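Acetyltransferase (PDB 4ZBG) probably transfers the acetyl group of acetyl-CoA to an amine of an acceptor substrate, as a GNAT-family N-acetyltransferase. Local coordinates at residues T26-R31 with S90-R95; A19-Q24 with G63-H68; A79-Y84 with D158-D163. All blocks are in the same frame, centred on the assembly; numbering follows the deposited sequence.

Contact 1: residues T26-R31 with S90-R95; sequences TEAAFR and SVLPAR. With ACO (acetyl coenzyme *a), chain B.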
loop_
_atom_site.group_PDB
_atom_site.type_symbol
_atom_site.label_atom_id
_atom_site.label_comp_id
_atom_site.label_asym_id
_atom_site.label_seq_id
_atom_site.Cartn_x
_atom_site.Cartn_y
_atom_site.Cartn_z
ATOM N N THR A 26 -9.119 7.332 -0.089
ATOM C CA THR A 26 -7.740 7.772 -0.168
ATOM C C THR A 26 -7.682 9.292 -0.036
ATOM O O THR A 26 -6.897 9.839 0.746
ATOM C CB THR A 26 -7.117 7.348 -1.512
ATOM O OG1 THR A 26 -7.152 5.925 -1.616
ATOM C CG2 THR A 26 -5.689 7.806 -1.633
ATOM N N GLU A 27 -8.525 9.987 -0.791
ATOM C CA GLU A 27 -8.475 11.438 -0.781
ATOM C C GLU A 27 -8.928 12.011 0.554
ATOM O O GLU A 27 -8.378 13.011 1.012
ATOM C CB GLU A 27 -9.229 12.016 -1.978
ATOM C CG GLU A 27 -8.464 11.703 -3.263
ATOM C CD GLU A 27 -9.118 12.181 -4.539
ATOM O OE1 GLU A 27 -10.301 12.564 -4.536
ATOM O OE2 GLU A 27 -8.422 12.151 -5.567
ATOM N N ALA A 28 -9.884 11.351 1.210
ATOM C CA ALA A 28 -10.309 11.781 2.542
ATOM C C ALA A 28 -9.175 11.609 3.546
ATOM O O ALA A 28 -8.935 12.476 4.386
ATOM C CB ALA A 28 -11.530 11.004 2.994
ATOM N N ALA A 29 -8.465 10.490 3.458
ATOM C CA ALA A 29 -7.376 10.218 4.394
ATOM C C ALA A 29 -6.234 11.227 4.247
ATOM O O ALA A 29 -5.633 11.653 5.235
ATOM C CB ALA A 29 -6.862 8.801 4.203
ATOM N N PHE A 30 -5.918 11.609 3.011
ATOM C CA PHE A 30 -4.767 12.477 2.749
ATOM C C PHE A 30 -5.115 13.963 2.743
ATOM O O PHE A 30 -4.221 14.798 2.761
ATOM C CB PHE A 30 -4.069 12.075 1.448
ATOM C CG PHE A 30 -3.200 10.863 1.599
ATOM C CD1 PHE A 30 -1.887 10.992 2.026
ATOM C CD2 PHE A 30 -3.708 9.590 1.384
ATOM C CE1 PHE A 30 -1.086 9.880 2.195
ATOM C CE2 PHE A 30 -2.908 8.472 1.554
ATOM C CZ PHE A 30 -1.597 8.616 1.955
ATOM N N ARG A 31 -6.404 14.308 2.737
ATOM C CA ARG A 31 -6.792 15.713 2.641
ATOM C C ARG A 31 -6.123 16.621 3.685
ATOM O O ARG A 31 -5.652 17.696 3.326
ATOM C CB ARG A 31 -8.320 15.879 2.656
ATOM C CG ARG A 31 -8.771 17.271 2.231
ATOM C CD ARG A 31 -10.259 17.312 1.926
ATOM N NE ARG A 31 -10.628 16.392 0.852
ATOM C CZ ARG A 31 -11.429 15.343 1.011
ATOM N NH1 ARG A 31 -11.958 15.080 2.201
ATOM N NH2 ARG A 31 -11.705 14.557 -0.020
ATOM N N SER A 90 -4.524 3.897 3.322
ATOM C CA SER A 90 -5.477 4.933 3.703
ATOM C C SER A 90 -6.610 4.318 4.490
ATOM O O SER A 90 -7.143 3.291 4.090
ATOM C CB SER A 90 -6.106 5.565 2.451
ATOM O OG SER A 90 -5.130 6.035 1.546
ATOM N N VAL A 91 -6.998 4.960 5.582
ATOM C CA VAL A 91 -8.174 4.543 6.343
ATOM C C VAL A 91 -9.025 5.783 6.571
ATOM O O VAL A 91 -8.488 6.854 6.838
ATOM C CB VAL A 91 -7.776 3.856 7.675
ATOM C CG1 VAL A 91 -8.999 3.614 8.579
ATOM C CG2 VAL A 91 -7.046 2.546 7.394
ATOM N N LEU A 92 -10.348 5.649 6.456
ATOM C CA LEU A 92 -11.236 6.776 6.728
ATOM C C LEU A 92 -10.869 7.386 8.069
ATOM O O LEU A 92 -10.740 6.661 9.054
ATOM C CB LEU A 92 -12.683 6.302 6.798
ATOM C CG LEU A 92 -13.385 6.027 5.473
ATOM C CD1 LEU A 92 -14.778 5.474 5.729
ATOM C CD2 LEU A 92 -13.462 7.291 4.626
ATOM N N PRO A 93 -10.711 8.719 8.114
ATOM C CA PRO A 93 -10.298 9.351 9.367
ATOM C C PRO A 93 -11.087 8.897 10.599
ATOM O O PRO A 93 -10.485 8.613 11.640
ATOM C CB PRO A 93 -10.498 10.835 9.069
ATOM C CG PRO A 93 -10.075 10.926 7.624
ATOM C CD PRO A 93 -10.632 9.663 6.980
ATOM N N ALA A 94 -12.410 8.811 10.490
ATOM C CA ALA A 94 -13.236 8.438 11.630
ATOM C C ALA A 94 -12.956 7.035 12.158
ATOM O O ALA A 94 -13.212 6.758 13.330
ATOM C CB ALA A 94 -14.695 8.571 11.274
ATOM N N ARG A 95 -12.445 6.158 11.299
ATOM C CA ARG A 95 -12.217 4.768 11.673
ATOM C C ARG A 95 -10.748 4.438 11.905
ATOM O O ARG A 95 -10.407 3.278 12.078
ATOM C CB ARG A 95 -12.829 3.819 10.638
ATOM C CG ARG A 95 -14.362 3.875 10.562
ATOM C CD ARG A 95 -15.042 3.395 11.849
ATOM N NE ARG A 95 -14.793 1.976 12.080
ATOM C CZ ARG A 95 -15.568 0.985 11.652
ATOM N NH1 ARG A 95 -16.669 1.239 10.962
ATOM N NH2 ARG A 95 -15.240 -0.273 11.909
HETATM N N1A ACO B . -5.770 0.394 21.195
HETATM C C2A ACO B . -4.755 1.245 21.295
HETATM N N3A ACO B . -4.137 1.722 20.228
HETATM C C4A ACO B . -4.524 1.350 19.003
HETATM C C5A ACO B . -5.569 0.469 18.855
HETATM C C6A ACO B . -6.198 -0.010 20.013
HETATM N N6A ACO B . -7.307 -0.937 19.913
HETATM N N7A ACO B . -5.748 0.263 17.545
HETATM C C8A ACO B . -4.840 0.987 16.908
HETATM N N9A ACO B . -4.088 1.656 17.766
HETATM C C1B ACO B . -2.981 2.556 17.445
HETATM C C2B ACO B . -1.939 1.973 16.844
HETATM O O2B ACO B . -1.023 1.335 17.762
HETATM C C3B ACO B . -1.204 3.233 16.036
HETATM O O3B ACO B . -0.484 4.074 16.978
HETATM P P3B ACO B . 1.138 3.960 17.232
HETATM O O7A ACO B . 1.460 5.045 18.233
HETATM O O8A ACO B . 1.852 4.183 15.921
HETATM O O9A ACO B . 1.414 2.577 17.781
HETATM C C4B ACO B . -2.223 3.911 15.502
HETATM O O4B ACO B . -3.493 3.546 16.362
HETATM C C5B ACO B . -2.617 3.557 14.056
HETATM O O5B ACO B . -2.606 2.161 13.889
HETATM P P1A ACO B . -3.788 1.383 13.066
HETATM O O1A ACO B . -5.115 1.486 13.756
HETATM O O2A ACO B . -3.262 0.007 12.767
HETATM O O3A ACO B . -3.836 2.150 11.645
HETATM P P2A ACO B . -5.025 3.075 11.065
HETATM O O4A ACO B . -6.224 2.242 10.738
HETATM O O5A ACO B . -5.230 4.290 11.925
HETATM O O6A ACO B . -4.346 3.482 9.652
HETATM C CBP ACO B . -3.002 5.046 8.448
HETATM C CCP ACO B . -3.063 4.065 9.623
HETATM C CDP ACO B . -1.578 5.592 8.361
HETATM C CEP ACO B . -3.368 4.285 7.179
HETATM C CAP ACO B . -4.004 6.174 8.700
HETATM O OAP ACO B . -3.547 6.937 9.791
HETATM C C9P ACO B . -4.213 7.103 7.503
HETATM O O9P ACO B . -4.945 6.839 6.596
HETATM N N8P ACO B . -3.479 8.333 7.551
HETATM C C7P ACO B . -3.586 9.326 6.505
HETATM C C6P ACO B . -2.940 8.849 5.213
HETATM C C5P ACO B . -1.501 8.435 5.437
HETATM O O5P ACO B . -0.704 9.158 5.951
HETATM N N4P ACO B . -1.139 7.121 4.995
HETATM C C3P ACO B . 0.218 6.646 5.169
HETATM C C2P ACO B . 1.134 7.218 4.095
HETATM S S1P ACO B . 2.750 6.405 4.208
HETATM C C ACO B . 2.539 4.872 3.289
HETATM O O ACO B . 1.538 4.666 2.678
HETATM C CH3 ACO B . 3.683 3.874 3.346
HETATM O O HOH W 1 -5.028 4.377 -0.578
#
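Ser90 pushes its side chain against segment 26-31 and meets three residues at once. Its CB lies 3.8 Å from Ala29 CB, while its OG, anti to the carbonyl carbon (chi1 -54°), reaches the edge of the Phe30 ring near the ring plane, 3.3 Å from Phe30 CE2. Between Ser90 OG and the helix no direct hydrogen bond forms; a water joins Ser90 OG to Thr26 OG1, donating to the threonine oxygen, which is also hydrogen-bonded to Ile22 of the preceding helical turn. Ala29 CB completes this close-packed part by resting 3.7 Å from Val91 O. In the GNAT fold the pantetheine arm enters where two parallel strands, here 83-91 and 119-122, splay apart; consistent with this, the arm bonds along strand 83-91, to Val89 O and to Val91 N, which donates to O9P of acetyl-CoA at 3.0 Å with an N-H...O angle of 160°. Phe30 lays one ring face against the arm, C6P standing 3.5 Å above the ring centre; the arm thus has a polar contact at O9P and an aromatic one farther along, at C6P. Toward the surface the fit slackens. Pro93, at the start of a 3-10 turn, places CG 3.8 Å from Ala28 O, and Leu92 turns its CB away from the helix, leaving CD2 to graze Ala28 CB at 4.5 Å beside the exposed proline.

Contact 2: residues A19-Q24 with G63-H68; sequences AAEIRQ and GQVLGH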
loop_
_atom_site.group_PDB
_atom_site.type_symbol
_atom_site.label_atom_id
_atom_site.label_comp_id
_atom_site.label_asym_id
_atom_site.label_seq_id
_atom_site.Cartn_x
_atom_site.Cartn_y
_atom_site.Cartn_z
ATOM N N ALA A 19 -13.369 1.356 -7.718
ATOM C CA ALA A 19 -12.360 2.379 -7.996
ATOM C C ALA A 19 -12.726 3.757 -7.444
ATOM O O ALA A 19 -11.887 4.442 -6.853
ATOM C CB ALA A 19 -12.067 2.454 -9.495
ATOM N N ALA A 20 -13.973 4.171 -7.629
ATOM C CA ALA A 20 -14.382 5.497 -7.187
ATOM C C ALA A 20 -14.322 5.592 -5.677
ATOM O O ALA A 20 -13.809 6.556 -5.129
ATOM C CB ALA A 20 -15.779 5.834 -7.698
ATOM N N GLU A 21 -14.841 4.580 -4.995
ATOM C CA GLU A 21 -14.849 4.610 -3.543
ATOM C C GLU A 21 -13.446 4.526 -2.932
ATOM O O GLU A 21 -13.152 5.189 -1.934
ATOM C CB GLU A 21 -15.727 3.503 -2.993
ATOM C CG GLU A 21 -15.968 3.677 -1.534
ATOM C CD GLU A 21 -17.148 2.891 -1.036
ATOM O OE1 GLU A 21 -17.890 2.310 -1.855
ATOM O OE2 GLU A 21 -17.344 2.875 0.180
ATOM N N ILE A 22 -12.582 3.706 -3.521
ATOM C CA ILE A 22 -11.193 3.643 -3.078
ATOM C C ILE A 22 -10.576 5.034 -3.159
ATOM O O ILE A 22 -9.875 5.472 -2.244
ATOM C CB ILE A 22 -10.388 2.628 -3.917
ATOM C CG1 ILE A 22 -10.773 1.195 -3.541
ATOM C CG2 ILE A 22 -8.883 2.863 -3.764
ATOM C CD1 ILE A 22 -10.242 0.154 -4.498
ATOM N N ARG A 23 -10.824 5.733 -4.261
ATOM C CA ARG A 23 -10.229 7.048 -4.423
ATOM C C ARG A 23 -10.813 8.053 -3.435
ATOM O O ARG A 23 -10.102 8.885 -2.894
ATOM C CB ARG A 23 -10.361 7.539 -5.862
ATOM C CG ARG A 23 -9.715 8.891 -6.084
ATOM C CD ARG A 23 -9.324 9.058 -7.522
ATOM N NE ARG A 23 -8.791 10.388 -7.779
ATOM C CZ ARG A 23 -8.179 10.738 -8.901
ATOM N NH1 ARG A 23 -7.963 9.841 -9.859
ATOM N NH2 ARG A 23 -7.759 11.984 -9.047
ATOM N N GLN A 24 -12.104 7.931 -3.155
ATOM C CA GLN A 24 -12.741 8.791 -2.161
ATOM C C GLN A 24 -12.132 8.598 -0.768
ATOM O O GLN A 24 -11.854 9.563 -0.058
ATOM C CB GLN A 24 -14.240 8.509 -2.121
ATOM C CG GLN A 24 -15.017 9.326 -1.108
ATOM C CD GLN A 24 -16.453 8.844 -0.943
ATOM O OE1 GLN A 24 -16.941 8.016 -1.718
ATOM N NE2 GLN A 24 -17.130 9.351 0.080
ATOM N N GLY A 63 -20.836 -2.862 3.345
ATOM C CA GLY A 63 -20.757 -2.450 1.957
ATOM C C GLY A 63 -19.967 -1.183 1.691
ATOM O O GLY A 63 -19.908 -0.725 0.554
ATOM N N GLN A 64 -19.354 -0.624 2.733
ATOM C CA GLN A 64 -18.561 0.599 2.613
ATOM C C GLN A 64 -17.073 0.280 2.716
ATOM O O GLN A 64 -16.664 -0.526 3.553
ATOM C CB GLN A 64 -18.942 1.590 3.716
ATOM C CG GLN A 64 -18.150 2.897 3.682
ATOM C CD GLN A 64 -18.527 3.852 4.800
ATOM O OE1 GLN A 64 -18.699 5.058 4.583
ATOM N NE2 GLN A 64 -18.664 3.325 5.997
ATOM N N VAL A 65 -16.271 0.905 1.862
ATOM C CA VAL A 65 -14.818 0.793 1.968
ATOM C C VAL A 65 -14.350 1.649 3.136
ATOM O O VAL A 65 -14.549 2.863 3.135
ATOM C CB VAL A 65 -14.106 1.205 0.667
ATOM C CG1 VAL A 65 -12.597 1.189 0.867
ATOM C CG2 VAL A 65 -14.507 0.293 -0.489
ATOM N N LEU A 66 -13.731 1.025 4.131
ATOM C CA LEU A 66 -13.187 1.756 5.273
ATOM C C LEU A 66 -11.710 2.080 5.110
ATOM O O LEU A 66 -11.201 2.983 5.761
ATOM C CB LEU A 66 -13.351 0.943 6.551
ATOM C CG LEU A 66 -14.762 0.546 6.963
ATOM C CD1 LEU A 66 -14.681 -0.145 8.308
ATOM C CD2 LEU A 66 -15.682 1.759 7.024
ATOM N N GLY A 67 -11.020 1.313 4.276
ATOM C CA GLY A 67 -9.591 1.472 4.123
ATOM C C GLY A 67 -9.123 0.776 2.879
ATOM O O GLY A 67 -9.825 -0.084 2.341
ATOM N N HIS A 68 -7.931 1.151 2.433
ATOM C CA HIS A 68 -7.371 0.647 1.196
ATOM C C HIS A 68 -5.850 0.598 1.303
ATOM O O HIS A 68 -5.235 1.423 1.988
ATOM C CB HIS A 68 -7.765 1.551 0.024
ATOM C CG HIS A 68 -7.056 1.205 -1.240
ATOM N ND1 HIS A 68 -5.984 1.929 -1.719
ATOM C CD2 HIS A 68 -7.228 0.168 -2.094
ATOM C CE1 HIS A 68 -5.539 1.360 -2.825
ATOM N NE2 HIS A 68 -6.279 0.292 -3.073
HETATM O O HOH W 2 -16.147 4.703 1.749
HETATM O O HOH W 3 -20.444 1.655 -0.696
#
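Glu21 supplies the polar half of this contact, stretching from helix 19-30 to the beginning of strand 64-76. With CG anti to the backbone N and the chain extended beyond it, the carboxylate arrives beside the strand backbone. Val65 N donates to Glu21 OE2 at 2.8 Å, nearly straight at 163°, but the N-H comes from well above the carboxylate plane, 57° out of it. Two waters widen the grip: one donates to Glu21 OE2 and to Val65 O, the other to Glu21 OE1 and to Gly63 O. Both carboxylate oxygens are thereby tied to the backbone of residues 63-65, and OE2 accepts from two donors.

Apolar packing accompanies the bond. The side chains of Glu21 and Val65 run past each other in opposite directions, Glu21 CG lying 3.8 Å from Val65 CB. Val65 also touches Val58 of the adjoining strand 55-61.

The aromatic part lies deeper. Ile22 sets CG2 squarely over one face of the His68 imidazole, 3.5 Å from the ring centroid and 7° off its normal, a CH-pi contact. His68 NE2 is hydrogen-bonded to Ser56 OG, which helps fix the rotation of the ring under the methyl. Between Val65 and His68, Leu66 and Gly67 both face Ala59 in a classic beta bulge, and both Val65 and His68 direct their CB toward the helix. The helix crosses the strand steeply, with 8.5 Å between the axes of these short segments, packing against the sheet of the GNAT fold. The bond from Val65 N and the water donors would probably stabilise Glu21 as a carboxylate, while buried His68 joins the helix through its ring face.

Contact 3: residues A79-Y84 with D158-D163; sequences AEKGWY and DMPQGD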
loop_
_atom_site.group_PDB
_atom_site.type_symbol
_atom_site.label_atom_id
_atom_site.label_comp_id
_atom_site.label_asym_id
_atom_site.label_seq_id
_atom_site.Cartn_x
_atom_site.Cartn_y
_atom_site.Cartn_z
ATOM N N ALA A 79 16.475 -2.828 -12.194
ATOM C CA ALA A 79 16.118 -4.229 -12.392
ATOM C C ALA A 79 14.887 -4.643 -11.599
ATOM O O ALA A 79 14.639 -4.137 -10.506
ATOM C CB ALA A 79 17.280 -5.123 -12.024
ATOM N N GLU A 80 14.141 -5.589 -12.163
ATOM C CA GLU A 80 13.027 -6.238 -11.491
ATOM C C GLU A 80 13.570 -7.418 -10.687
ATOM O O GLU A 80 14.098 -8.379 -11.246
ATOM C CB GLU A 80 12.007 -6.694 -12.533
ATOM C CG GLU A 80 11.509 -5.541 -13.402
ATOM C CD GLU A 80 10.607 -5.980 -14.543
ATOM O OE1 GLU A 80 10.737 -7.134 -15.005
ATOM O OE2 GLU A 80 9.770 -5.158 -14.983
ATOM N N LYS A 81 13.466 -7.319 -9.369
ATOM C CA LYS A 81 14.079 -8.288 -8.472
ATOM C C LYS A 81 13.089 -8.825 -7.440
ATOM O O LYS A 81 13.488 -9.357 -6.413
ATOM C CB LYS A 81 15.280 -7.651 -7.769
ATOM C CG LYS A 81 16.293 -7.032 -8.728
ATOM C CD LYS A 81 17.548 -6.529 -8.012
ATOM C CE LYS A 81 18.419 -7.664 -7.491
ATOM N NZ LYS A 81 18.880 -8.605 -8.554
ATOM N N GLY A 82 11.796 -8.675 -7.709
ATOM C CA GLY A 82 10.787 -9.210 -6.812
ATOM C C GLY A 82 10.507 -8.337 -5.604
ATOM O O GLY A 82 9.958 -8.808 -4.610
ATOM N N TRP A 83 10.868 -7.062 -5.700
ATOM C CA TRP A 83 10.629 -6.103 -4.629
ATOM C C TRP A 83 9.485 -5.159 -4.975
ATOM O O TRP A 83 9.300 -4.777 -6.142
ATOM C CB TRP A 83 11.909 -5.325 -4.298
ATOM C CG TRP A 83 12.831 -6.136 -3.443
ATOM C CD1 TRP A 83 13.614 -7.189 -3.834
ATOM C CD2 TRP A 83 13.027 -5.993 -2.033
ATOM N NE1 TRP A 83 14.283 -7.705 -2.748
ATOM C CE2 TRP A 83 13.938 -6.988 -1.633
ATOM C CE3 TRP A 83 12.505 -5.126 -1.065
ATOM C CZ2 TRP A 83 14.351 -7.133 -0.309
ATOM C CZ3 TRP A 83 12.915 -5.268 0.247
ATOM C CH2 TRP A 83 13.834 -6.263 0.612
ATOM N N TYR A 84 8.722 -4.790 -3.948
ATOM C CA TYR A 84 7.524 -3.984 -4.104
ATOM C C TYR A 84 7.578 -2.807 -3.154
ATOM O O TYR A 84 8.303 -2.829 -2.161
ATOM C CB TYR A 84 6.276 -4.855 -3.871
ATOM C CG TYR A 84 6.184 -5.945 -4.915
ATOM C CD1 TYR A 84 6.850 -7.159 -4.744
ATOM C CD2 TYR A 84 5.491 -5.742 -6.108
ATOM C CE1 TYR A 84 6.808 -8.140 -5.718
ATOM C CE2 TYR A 84 5.446 -6.715 -7.085
ATOM C CZ TYR A 84 6.102 -7.914 -6.882
ATOM O OH TYR A 84 6.061 -8.895 -7.851
ATOM N N ASP A 158 18.577 -10.069 2.294
ATOM C CA ASP A 158 18.404 -8.636 2.490
ATOM C C ASP A 158 18.320 -7.910 1.161
ATOM O O ASP A 158 18.754 -8.423 0.129
ATOM C CB ASP A 158 19.527 -8.053 3.346
ATOM C CG ASP A 158 19.399 -8.436 4.806
ATOM O OD1 ASP A 158 18.375 -8.070 5.426
ATOM O OD2 ASP A 158 20.318 -9.097 5.331
ATOM N N MET A 159 17.755 -6.712 1.198
ATOM C CA MET A 159 17.510 -5.950 -0.010
ATOM C C MET A 159 18.797 -5.717 -0.774
ATOM O O MET A 159 19.774 -5.220 -0.214
ATOM C CB MET A 159 16.875 -4.612 0.327
ATOM C CG MET A 159 16.273 -3.938 -0.870
ATOM S SD MET A 159 15.540 -2.365 -0.438
ATOM C CE MET A 159 15.104 -1.807 -2.071
ATOM N N PRO A 160 18.806 -6.090 -2.060
ATOM C CA PRO A 160 19.990 -5.859 -2.886
ATOM C C PRO A 160 20.240 -4.370 -3.061
ATOM O O PRO A 160 19.314 -3.564 -2.993
ATOM C CB PRO A 160 19.611 -6.501 -4.220
ATOM C CG PRO A 160 18.133 -6.475 -4.238
ATOM C CD PRO A 160 17.708 -6.695 -2.829
ATOM N N GLN A 161 21.495 -4.011 -3.291
ATOM C CA GLN A 161 21.880 -2.616 -3.406
ATOM C C GLN A 161 21.541 -2.068 -4.782
ATOM O O GLN A 161 21.519 -2.806 -5.770
ATOM C CB GLN A 161 23.377 -2.462 -3.142
ATOM C CG GLN A 161 23.783 -2.729 -1.707
ATOM C CD GLN A 161 23.377 -1.605 -0.775
ATOM O OE1 GLN A 161 23.806 -0.462 -0.941
ATOM N NE2 GLN A 161 22.542 -1.922 0.206
ATOM N N GLY A 162 21.299 -0.763 -4.838
ATOM C CA GLY A 162 20.935 -0.084 -6.066
ATOM C C GLY A 162 19.873 0.963 -5.803
ATOM O O GLY A 162 19.139 0.874 -4.821
ATOM N N ASP A 163 19.797 1.958 -6.679
ATOM C CA ASP A 163 18.798 3.007 -6.553
ATOM C C ASP A 163 17.398 2.404 -6.605
ATOM O O ASP A 163 17.106 1.584 -7.474
ATOM C CB ASP A 163 18.948 4.019 -7.687
ATOM C CG ASP A 163 20.214 4.846 -7.575
ATOM O OD1 ASP A 163 20.859 4.829 -6.505
ATOM O OD2 ASP A 163 20.555 5.528 -8.562
#
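Met159 lies over one face of the Trp83 indole, with CG 3.6 Å from the centroid of the six-membered ring and 7° off its normal. The sulfur follows along the same face: Met159 SD is 4.3 Å from that centroid, a Met-aromatic contact added to the CH-pi one. Met159 CG stands anti to the backbone N (chi1 -165°) and the chain continues extended, which draws CB, CG and SD across the benzo ring from CH2 toward CE3. Even the backbone is close, Met159 CA being 3.4 Å from Trp83 CZ2. Pro160 takes the pyrrole end, its CD 3.6 Å from Trp83 NE1. Beyond the indole, Lys81 bends at chi3 and chi4 and passes along the proline, bringing CE to 3.5 Å from Pro160 CG, a tight carbon pair.

Farther out, Trp83 packs on Val74 and Ile76 of strand 64-76 and on Val121 of strand 119-122, while Met159 touches Ile76, Val121 and Cys152. The irregular loop 158-163 is thus fastened over the sheet beside Trp83. No hydrogen bond crosses between the segments; dispersion and sulfur-aromatic attraction probably account for most of the cohesion, with the lysine contributing its aliphatic carbons.

Overall arrangement
Contacts 1 and 2 are successive parts of one interface: both use helix 19-30, their centres are 10 Å apart, and their strands 83-91 and 64-76 are neighbours in the sheet, joined by probable hydrogen bonds from His68 N to Ser90 O and from Leu92 N to Leu66 O. Contact 1 touches acetyl-CoA directly, whereas the His68 side chain of contact 2 stands about 9 Å from the cofactor. Contact 3 lies across the chain's centre, its own centre 30 Å from either of the others. Strand 83-91 nevertheless connects it with contact 1, carrying Trp83, about 13 Å from acetyl-CoA by its side chain, near one end and Ser90 and Val91 of the cofactor pocket at the other.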